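Sialidase domain-containing protein (Dyadobacter fermentans, PDB 5HX0) is of unknown function but has a sialidase-like beta-propeller fold, which may serve carbohydrate binding or glycoside hydrolysis. Local coordinates at residues E46-Y51 and G396-I401; H57-S62 and S382-V387. All blocks are in the same frame, centred on the assembly; numbering follows the deposited sequence.

Contact 1 of 2, residues E46-Y51 and G396-I401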
loop_
_atom_site.group_PDB
_atom_site.type_symbol
_atom_site.label_atom_id
_atom_site.label_comp_id
_atom_site.label_asym_id
_atom_site.label_seq_id
_atom_site.Cartn_x
_atom_site.Cartn_y
_atom_site.Cartn_z
ATOM N N GLU A 46 -6.987 -33.091 -7.299
ATOM C CA GLU A 46 -7.814 -32.496 -6.258
ATOM C C GLU A 46 -7.935 -31.005 -6.539
ATOM O O GLU A 46 -7.185 -30.439 -7.336
ATOM C CB GLU A 46 -7.210 -32.725 -4.878
ATOM C CG GLU A 46 -5.801 -32.179 -4.743
ATOM C CD GLU A 46 -5.216 -32.419 -3.359
ATOM O OE1 GLU A 46 -5.993 -32.496 -2.379
ATOM O OE2 GLU A 46 -3.977 -32.534 -3.256
ATOM N N ASP A 47 -8.884 -30.379 -5.875
ATOM C CA ASP A 47 -8.969 -28.928 -5.827
ATOM C C ASP A 47 -8.382 -28.436 -4.513
ATOM O O ASP A 47 -8.437 -29.142 -3.504
ATOM C CB ASP A 47 -10.414 -28.480 -5.948
ATOM C CG ASP A 47 -11.001 -28.854 -7.276
ATOM O OD1 ASP A 47 -10.267 -28.774 -8.283
ATOM O OD2 ASP A 47 -12.172 -29.253 -7.314
ATOM N N VAL A 48 -7.807 -27.228 -4.525
ATOM C CA VAL A 48 -7.237 -26.650 -3.312
ATOM C C VAL A 48 -7.720 -25.212 -3.154
ATOM O O VAL A 48 -8.131 -24.554 -4.113
ATOM C CB VAL A 48 -5.694 -26.707 -3.291
ATOM C CG1 VAL A 48 -5.235 -28.127 -3.442
ATOM C CG2 VAL A 48 -5.083 -25.830 -4.406
ATOM N N VAL A 49 -7.702 -24.744 -1.911
ATOM C CA VAL A 49 -7.913 -23.335 -1.595
ATOM C C VAL A 49 -6.546 -22.735 -1.290
ATOM O O VAL A 49 -5.795 -23.268 -0.467
ATOM C CB VAL A 49 -8.891 -23.150 -0.424
ATOM C CG1 VAL A 49 -8.947 -21.673 -0.027
ATOM C CG2 VAL A 49 -10.298 -23.617 -0.837
ATOM N N ILE A 50 -6.199 -21.665 -1.994
ATOM C CA ILE A 50 -4.870 -21.086 -1.925
ATOM C C ILE A 50 -4.833 -19.884 -0.989
ATOM O O ILE A 50 -3.912 -19.746 -0.187
ATOM C CB ILE A 50 -4.387 -20.720 -3.349
ATOM C CG1 ILE A 50 -4.177 -22.007 -4.157
ATOM C CG2 ILE A 50 -3.100 -19.837 -3.311
ATOM C CD1 ILE A 50 -3.667 -21.789 -5.574
ATOM N N TYR A 51 -5.842 -19.019 -1.049
ATOM C CA TYR A 51 -5.944 -17.910 -0.102
ATOM C C TYR A 51 -7.390 -17.472 -0.032
ATOM O O TYR A 51 -8.010 -17.211 -1.072
ATOM C CB TYR A 51 -5.070 -16.707 -0.487
ATOM C CG TYR A 51 -5.312 -15.552 0.451
ATOM C CD1 TYR A 51 -4.773 -15.553 1.732
ATOM C CD2 TYR A 51 -6.162 -14.499 0.095
ATOM C CE1 TYR A 51 -5.035 -14.512 2.612
ATOM C CE2 TYR A 51 -6.419 -13.454 0.967
ATOM C CZ TYR A 51 -5.852 -13.464 2.219
ATOM O OH TYR A 51 -6.113 -12.420 3.086
ATOM N N GLY A 396 -7.311 -23.512 -6.723
ATOM C CA GLY A 396 -6.609 -24.185 -7.793
ATOM C C GLY A 396 -7.100 -25.605 -7.947
ATOM O O GLY A 396 -7.765 -26.167 -7.067
ATOM N N SER A 397 -6.775 -26.170 -9.098
ATOM C CA SER A 397 -7.012 -27.572 -9.393
ATOM C C SER A 397 -5.662 -28.179 -9.736
ATOM O O SER A 397 -4.947 -27.648 -10.590
ATOM C CB SER A 397 -7.980 -27.735 -10.566
ATOM O OG SER A 397 -9.263 -27.224 -10.263
ATOM N N ILE A 398 -5.313 -29.281 -9.086
ATOM C CA ILE A 398 -4.080 -29.992 -9.403
ATOM C C ILE A 398 -4.397 -31.103 -10.403
ATOM O O ILE A 398 -5.242 -31.967 -10.138
ATOM C CB ILE A 398 -3.422 -30.546 -8.137
ATOM C CG1 ILE A 398 -3.038 -29.374 -7.210
ATOM C CG2 ILE A 398 -2.179 -31.340 -8.497
ATOM C CD1 ILE A 398 -2.427 -29.804 -5.884
ATOM N N LEU A 399 -3.716 -31.076 -11.548
ATOM C CA LEU A 399 -3.916 -32.036 -12.628
ATOM C C LEU A 399 -2.718 -32.969 -12.745
ATOM O O LEU A 399 -1.568 -32.546 -12.581
ATOM C CB LEU A 399 -4.098 -31.322 -13.970
ATOM C CG LEU A 399 -5.220 -30.303 -14.040
ATOM C CD1 LEU A 399 -5.404 -29.848 -15.485
ATOM C CD2 LEU A 399 -6.469 -30.936 -13.473
ATOM N N GLU A 400 -2.992 -34.238 -13.047
ATOM C CA GLU A 400 -1.960 -35.185 -13.450
ATOM C C GLU A 400 -2.017 -35.303 -14.972
ATOM O O GLU A 400 -3.061 -35.662 -15.531
ATOM C CB GLU A 400 -2.169 -36.547 -12.784
ATOM C CG GLU A 400 -1.020 -37.524 -13.007
ATOM C CD GLU A 400 -1.389 -38.957 -12.654
ATOM O OE1 GLU A 400 -2.285 -39.531 -13.325
ATOM O OE2 GLU A 400 -0.791 -39.499 -11.698
ATOM N N ILE A 401 -0.927 -34.947 -15.640
ATOM C CA ILE A 401 -0.849 -35.009 -17.102
ATOM C C ILE A 401 0.337 -35.896 -17.423
ATOM O O ILE A 401 1.488 -35.454 -17.332
ATOM C CB ILE A 401 -0.677 -33.631 -17.758
ATOM C CG1 ILE A 401 -1.667 -32.609 -17.192
ATOM C CG2 ILE A 401 -0.793 -33.758 -19.304
ATOM C CD1 ILE A 401 -3.099 -32.987 -17.390
#
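Asp47 and Ser397 face each other across two antiparallel strands, and both side chains leave the sheet on the same face. Each has its first side-chain branch beside its own backbone N (chi1 -64° in both), which brings the polar ends together. Ser397 OG donates a hydrogen bond to Asp47 OD1, 2.7 Å away. The hydroxyl reaches the anti side of the carboxylate and lies 32° out of its plane. Asp47 OD2 is taken by a salt bridge to Lys44, so both carboxylate oxygens are held.

The backbones are joined by three hydrogen bonds. Ile398 N donates to Glu46 O at 2.8 Å. Gly396 binds Val48 twice: Val48 N to Gly396 O at 2.8 Å, and Gly396 N to Val48 O at 2.9 Å. Strand 42-51 is an edge strand of a four-stranded blade whose other strands come from the C-terminal end of the chain. This is the "Velcro" ring closure known from beta-propellers.

The other face carries Glu46, Val48 and Ile398. Ile398 and Glu46 run side by side and point the same way. Val48 lies roughly at right angles to Ile398, and its CG1 touches Ile398 CD1 at 4.1 Å. The same CD1 also lies near Glu46 OE2; the carboxylate's other oxygen, OE1, forms a salt bridge with Lys107. Beside Gly396, the other Val48 branch packs on the peptide, with CG2 3.8 Å from Gly396 O. Ile50 CD1 reaches the same glycine, 4.2 Å from Gly396 N. Just beyond, Ile50 and Tyr51 both pair with Ile394 in a classic beta bulge.

Contact 2 of 2, residues H57-S62 and S382-V387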
loop_
_atom_site.group_PDB
_atom_site.type_symbol
_atom_site.label_atom_id
_atom_site.label_comp_id
_atom_site.label_asym_id
_atom_site.label_seq_id
_atom_site.Cartn_x
_atom_site.Cartn_y
_atom_site.Cartn_z
ATOM N N HIS A 57 -11.483 -9.174 -1.082
ATOM C CA HIS A 57 -11.683 -9.625 -2.443
ATOM C C HIS A 57 -10.296 -9.986 -2.977
ATOM O O HIS A 57 -9.432 -9.112 -3.107
ATOM C CB HIS A 57 -12.358 -8.510 -3.229
ATOM C CG HIS A 57 -12.752 -8.870 -4.626
ATOM N ND1 HIS A 57 -11.840 -8.973 -5.656
ATOM C CD2 HIS A 57 -13.973 -9.085 -5.178
ATOM C CE1 HIS A 57 -12.479 -9.270 -6.777
ATOM N NE2 HIS A 57 -13.775 -9.336 -6.515
ATOM N N ALA A 58 -10.059 -11.278 -3.230
ATOM C CA ALA A 58 -8.776 -11.773 -3.721
ATOM C C ALA A 58 -9.004 -12.318 -5.118
ATOM O O ALA A 58 -9.868 -13.183 -5.305
ATOM C CB ALA A 58 -8.195 -12.860 -2.803
ATOM N N ALA A 59 -8.261 -11.808 -6.103
ATOM C CA ALA A 59 -8.612 -12.144 -7.482
ATOM C C ALA A 59 -7.416 -11.999 -8.417
ATOM O O ALA A 59 -6.402 -11.397 -8.078
ATOM C CB ALA A 59 -9.779 -11.272 -7.970
ATOM N N PHE A 60 -7.571 -12.557 -9.628
ATOM C CA PHE A 60 -6.669 -12.356 -10.762
ATOM C C PHE A 60 -5.260 -12.874 -10.461
ATOM O O PHE A 60 -4.310 -12.077 -10.383
ATOM C CB PHE A 60 -6.619 -10.854 -11.137
ATOM C CG PHE A 60 -7.995 -10.179 -11.129
ATOM C CD1 PHE A 60 -9.054 -10.727 -11.855
ATOM C CD2 PHE A 60 -8.216 -9.028 -10.387
ATOM C CE1 PHE A 60 -10.335 -10.134 -11.843
ATOM C CE2 PHE A 60 -9.500 -8.423 -10.357
ATOM C CZ PHE A 60 -10.552 -8.974 -11.097
ATOM N N PRO A 61 -5.070 -14.178 -10.279
ATOM C CA PRO A 61 -3.739 -14.680 -9.909
ATOM C C PRO A 61 -2.819 -14.911 -11.102
ATOM O O PRO A 61 -3.252 -15.133 -12.242
ATOM C CB PRO A 61 -4.056 -16.008 -9.214
ATOM C CG PRO A 61 -5.273 -16.536 -10.049
ATOM C CD PRO A 61 -6.077 -15.269 -10.354
ATOM N N SER A 62 -1.517 -14.823 -10.837
ATOM C CA SER A 62 -0.524 -15.425 -11.714
ATOM C C SER A 62 0.481 -16.140 -10.824
ATOM O O SER A 62 0.585 -15.861 -9.627
ATOM C CB SER A 62 0.155 -14.399 -12.636
ATOM O OG SER A 62 0.905 -13.462 -11.906
ATOM N N SER A 382 -4.120 -22.496 -11.167
ATOM C CA SER A 382 -4.707 -21.573 -10.212
ATOM C C SER A 382 -5.736 -20.679 -10.900
ATOM O O SER A 382 -5.758 -20.540 -12.124
ATOM C CB SER A 382 -3.620 -20.701 -9.556
ATOM O OG SER A 382 -3.175 -19.695 -10.468
ATOM N N TYR A 383 -6.604 -20.073 -10.092
ATOM C CA TYR A 383 -7.651 -19.171 -10.566
ATOM C C TYR A 383 -8.219 -18.487 -9.335
ATOM O O TYR A 383 -7.863 -18.834 -8.208
ATOM C CB TYR A 383 -8.752 -19.905 -11.360
ATOM C CG TYR A 383 -9.150 -21.240 -10.769
ATOM C CD1 TYR A 383 -10.107 -21.322 -9.752
ATOM C CD2 TYR A 383 -8.550 -22.425 -11.212
ATOM C CE1 TYR A 383 -10.465 -22.553 -9.203
ATOM C CE2 TYR A 383 -8.916 -23.660 -10.670
ATOM C CZ TYR A 383 -9.859 -23.707 -9.662
ATOM O OH TYR A 383 -10.206 -24.921 -9.124
ATOM N N TYR A 384 -9.072 -17.481 -9.543
ATOM C CA TYR A 384 -9.852 -17.016 -8.410
ATOM C C TYR A 384 -11.284 -17.494 -8.585
ATOM O O TYR A 384 -11.703 -17.919 -9.674
ATOM C CB TYR A 384 -9.759 -15.485 -8.188
ATOM C CG TYR A 384 -10.682 -14.604 -9.022
ATOM C CD1 TYR A 384 -10.428 -14.386 -10.372
ATOM C CD2 TYR A 384 -11.781 -13.945 -8.438
ATOM C CE1 TYR A 384 -11.261 -13.551 -11.151
ATOM C CE2 TYR A 384 -12.629 -13.109 -9.215
ATOM C CZ TYR A 384 -12.348 -12.919 -10.574
ATOM O OH TYR A 384 -13.161 -12.106 -11.364
ATOM N N PHE A 385 -12.007 -17.522 -7.469
ATOM C CA PHE A 385 -13.228 -18.314 -7.445
ATOM C C PHE A 385 -14.167 -17.775 -6.378
ATOM O O PHE A 385 -13.771 -17.010 -5.496
ATOM C CB PHE A 385 -12.931 -19.800 -7.181
ATOM C CG PHE A 385 -13.899 -20.723 -7.860
ATOM C CD1 PHE A 385 -13.858 -20.877 -9.236
ATOM C CD2 PHE A 385 -14.852 -21.429 -7.124
ATOM C CE1 PHE A 385 -14.749 -21.727 -9.892
ATOM C CE2 PHE A 385 -15.752 -22.266 -7.749
ATOM C CZ PHE A 385 -15.714 -22.420 -9.140
ATOM N N ASN A 386 -15.430 -18.176 -6.489
ATOM C CA ASN A 386 -16.408 -17.982 -5.430
ATOM C C ASN A 386 -17.439 -19.092 -5.568
ATOM O O ASN A 386 -17.771 -19.506 -6.685
ATOM C CB ASN A 386 -17.121 -16.621 -5.469
ATOM C CG ASN A 386 -18.134 -16.526 -6.597
ATOM O OD1 ASN A 386 -19.310 -16.855 -6.419
ATOM N ND2 ASN A 386 -17.673 -16.105 -7.788
ATOM N N VAL A 387 -17.908 -19.576 -4.424
ATOM C CA VAL A 387 -19.059 -20.475 -4.335
ATOM C C VAL A 387 -20.234 -19.665 -3.783
ATOM O O VAL A 387 -20.023 -18.551 -3.279
ATOM C CB VAL A 387 -18.735 -21.699 -3.459
ATOM C CG1 VAL A 387 -17.632 -22.525 -4.070
ATOM C CG2 VAL A 387 -18.363 -21.277 -2.044
#
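Tyr384 reaches across to the carbonyl oxygen of Ala58, the backbone and methyl of Ala59, and Phe60. Its CB lies 3.6 Å from Ala59 CA and also touches the carbonyl oxygen of Ala58. CG sits between its own backbone N and carbonyl carbon (chi1 83°), which lays the ring over the Ala59 methyl. Ala59 CB is 3.5 Å from the centroid of the Tyr384 ring and 18° off its normal, a CH-pi contact displaced toward CD2. Tyr384 CD1 comes 3.5 Å from Phe60 N. Further out, Tyr384 CE1 meets Phe60 CE1 at 3.6 Å. The two rings are oblique, with planes at 66°, and the Ala59 methyl also covers one face of the Phe60 ring. At the tip, Tyr384 OH lies 3.5 Å from Phe60 CE1. The hydroxyl is hydrogen-bonded to Asp365 OD1, while the other oxygen of that carboxylate binds His57 NE2. Asp365 therefore ties the two segments together through their side chains, although they share no direct hydrogen bond.

Just before Tyr384 in the chain, Pro61 rests on the backbone of Tyr383, with Pro61 CG 3.6 Å from Tyr383 CA. Pro61 CG also lies 3.8 Å from Ser382 OG, whose polar partner is Trp370 O. Strand 56-65 is an edge strand of one four-stranded antiparallel sheet, and strand 378-385 is an inner strand of another. Such side-chain packing between the faces of successive sheets is characteristic of neighbouring blades in a beta-propeller.

Contact 1 completes the last blade, and contact 2 packs that blade against the one that follows it around the ring. Their centres are about 13 Å apart. The centre of contact 1 is about 19 Å from the centre of the chain, that of contact 2 about 11 Å. Strands 378-385 and 393-401 are neighbours in one sheet and link the two contacts. Tyr383 OH and Ser397 OG approach to 2.7 Å, a probable hydrogen bond. Tyr51 CD2 also packs on Ala58 CB at 3.9 Å. A bound acetate, probably from the crystallisation liquor, lies about 4 Å from the Phe60 side chain in contact 2; it may mark a pocket.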